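Local coordinates for alpha-galactosidase 1 (Saccharomyces cerevisiae, PDB 3LRK), which hydrolyses terminal, non-reducing alpha-D-galactose residues from alpha-D-galactosides such as galactose oligosaccharides, galactomannans and galactolipids, at residues Leu61-Lys67 and Leu420-Thr424. The protein carries 1 engineered substitution. Numbering follows the deposited sequence.
With NAG (2-acetamido-2-deoxy-beta-D-glucopyranose), chain C; NAG (2-acetamido-2-deoxy-beta-D-glucopyranose), chain B.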
# COMPACT_ATOMS: atom_id res chain seq x y z
N LEU A 61 17.93 22.04 -35.45
CA LEU A 61 17.28 21.58 -34.23
C LEU A 61 17.91 22.18 -32.98
O LEU A 61 17.20 22.50 -32.01
CB LEU A 61 17.26 20.05 -34.16
CG LEU A 61 16.28 19.37 -35.14
CD1 LEU A 61 16.37 17.87 -35.03
CD2 LEU A 61 14.84 19.85 -34.90
N LYS A 62 19.23 22.37 -33.01
CA LYS A 62 19.95 23.07 -31.94
C LYS A 62 19.34 24.45 -31.68
O LYS A 62 19.04 24.81 -30.53
CB LYS A 62 21.44 23.20 -32.26
CG LYS A 62 22.26 23.94 -31.19
CD LYS A 62 23.68 24.25 -31.69
CE LYS A 62 23.72 25.51 -32.57
NZ LYS A 62 25.04 25.69 -33.23
N ASP A 63 19.15 25.23 -32.75
CA ASP A 63 18.63 26.59 -32.59
C ASP A 63 17.13 26.66 -32.33
O ASP A 63 16.58 27.75 -32.14
CB ASP A 63 19.06 27.47 -33.77
CG ASP A 63 20.55 27.76 -33.77
OD1 ASP A 63 21.04 28.35 -32.79
OD2 ASP A 63 21.23 27.40 -34.75
N MET A 64 16.47 25.50 -32.30
CA MET A 64 15.08 25.41 -31.82
C MET A 64 15.04 25.20 -30.30
O MET A 64 13.99 25.35 -29.67
CB MET A 64 14.30 24.30 -32.52
CG MET A 64 14.15 24.47 -34.03
SD MET A 64 12.75 23.59 -34.74
CE MET A 64 11.39 24.58 -34.11
N GLY A 65 16.19 24.86 -29.73
CA GLY A 65 16.31 24.74 -28.29
C GLY A 65 16.88 23.41 -27.85
O GLY A 65 17.20 23.24 -26.68
N TYR A 66 17.01 22.46 -28.79
CA TYR A 66 17.58 21.13 -28.49
C TYR A 66 19.09 21.22 -28.29
O TYR A 66 19.88 20.87 -29.18
CB TYR A 66 17.25 20.12 -29.59
CG TYR A 66 15.78 19.80 -29.80
CD1 TYR A 66 15.12 18.85 -29.02
CD2 TYR A 66 15.06 20.43 -30.81
CE1 TYR A 66 13.75 18.54 -29.24
CE2 TYR A 66 13.70 20.14 -31.04
CZ TYR A 66 13.06 19.19 -30.25
OH TYR A 66 11.73 18.90 -30.50
N LYS A 67 19.49 21.68 -27.11
CA LYS A 67 20.87 22.12 -26.89
C LYS A 67 21.72 21.24 -25.97
O LYS A 67 22.94 21.36 -25.97
CB LYS A 67 20.90 23.58 -26.42
CG LYS A 67 20.72 24.55 -27.59
CD LYS A 67 20.73 26.00 -27.16
CE LYS A 67 20.64 26.90 -28.37
NZ LYS A 67 20.82 28.34 -27.98
N LEU A 420 12.98 26.23 -40.54
CA LEU A 420 12.71 26.05 -39.10
C LEU A 420 12.82 27.38 -38.36
O LEU A 420 13.64 28.23 -38.71
CB LEU A 420 13.66 25.03 -38.46
CG LEU A 420 13.85 23.60 -38.97
CD1 LEU A 420 14.25 22.69 -37.81
CD2 LEU A 420 12.65 23.02 -39.70
N TYR A 421 11.96 27.56 -37.35
CA TYR A 421 12.04 28.70 -36.45
C TYR A 421 13.37 28.70 -35.69
O TYR A 421 13.83 27.65 -35.24
CB TYR A 421 10.88 28.64 -35.46
CG TYR A 421 10.76 29.84 -34.56
CD1 TYR A 421 10.08 30.99 -34.97
CD2 TYR A 421 11.31 29.83 -33.27
CE1 TYR A 421 9.96 32.09 -34.13
CE2 TYR A 421 11.20 30.92 -32.43
CZ TYR A 421 10.52 32.05 -32.87
OH TYR A 421 10.42 33.13 -32.04
N ASN A 422 13.98 29.88 -35.58
CA ASN A 422 15.25 30.06 -34.88
C ASN A 422 15.01 30.73 -33.53
O ASN A 422 14.87 31.95 -33.43
CB ASN A 422 16.26 30.85 -35.75
CG ASN A 422 17.70 30.80 -35.22
OD1 ASN A 422 17.93 30.60 -34.03
ND2 ASN A 422 18.67 30.99 -36.13
N ALA A 423 14.94 29.90 -32.48
CA ALA A 423 14.68 30.38 -31.12
C ALA A 423 15.89 31.08 -30.51
O ALA A 423 15.75 31.90 -29.60
CB ALA A 423 14.22 29.22 -30.22
N THR A 424 17.09 30.75 -31.00
CA THR A 424 18.31 31.43 -30.56
C THR A 424 18.27 32.89 -31.00
O THR A 424 18.69 33.79 -30.26
CB THR A 424 19.58 30.75 -31.12
OG1 THR A 424 19.56 29.35 -30.83
CG2 THR A 424 20.84 31.36 -30.51
C1 NAG C . 20.03 30.97 -35.61
C2 NAG C . 21.02 30.38 -36.62
C3 NAG C . 22.47 30.39 -36.12
C4 NAG C . 22.90 31.65 -35.35
C5 NAG C . 21.73 32.38 -34.66
C6 NAG C . 22.06 33.87 -34.56
C7 NAG C . 20.06 28.70 -38.09
C8 NAG C . 20.07 27.24 -38.45
N2 NAG C . 20.66 29.01 -36.94
O3 NAG C . 23.34 30.22 -37.23
O4 NAG C . 23.82 31.24 -34.35
O5 NAG C . 20.48 32.28 -35.33
O6 NAG C . 21.33 34.43 -33.50
O7 NAG C . 19.53 29.52 -38.82
C1 NAG B . 25.16 31.77 -34.52
C2 NAG B . 25.85 31.76 -33.14
C3 NAG B . 27.35 32.07 -33.23
C4 NAG B . 28.01 31.19 -34.30
C5 NAG B . 27.28 31.40 -35.64
C6 NAG B . 27.90 30.59 -36.78
C7 NAG B . 24.67 32.31 -31.06
C8 NAG B . 24.12 33.41 -30.19
N2 NAG B . 25.19 32.68 -32.23
O3 NAG B . 27.98 31.85 -31.99
O4 NAG B . 29.40 31.46 -34.39
O5 NAG B . 25.91 31.04 -35.49
O6 NAG B . 27.85 29.20 -36.50
O7 NAG B . 24.61 31.13 -30.66
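Asp63 and Thr424 centre a polar loop-to-loop contact beside an N-linked glycan. Residues 61-67 lie in the loop that leads from helix 46-58 to strand 68-70 of the TIM barrel. Residues 420-424 belong to the loop between helices 403-410 and 428-433. The Asp63 carboxylate is shared between protein and sugar. Asp63 OD1 accepts from Thr424 OG1 at 2.7 Å, on the lone pair directed away from the other oxygen. Asp63 OD2 accepts from N2 of the NAG of chain C at 2.8 Å, a fairly straight bond (162°). That sugar is linked covalently through C1 to Asn422 ND2. Lys67, extended beyond CG, brings NZ to Thr424 OG1 in a weak bond of 3.3 Å. The Asp63 carbonyl O takes Thr424 N at 3.2 Å and, weakly, Ala423 N. On the apolar side Met64 SD meets Leu420 CD1 at 3.5 Å, the two side chains crossing at about a right angle. Helix 310-316 also packs on Met64. With an alanine at Asp63, the Thr424 hydroxyl and the sugar N2 would each probably lose their carboxylate acceptor. One carboxylate thus ties the barrel loop to both the glycosylated loop and its glycan, probably limiting rotation of the first sugar.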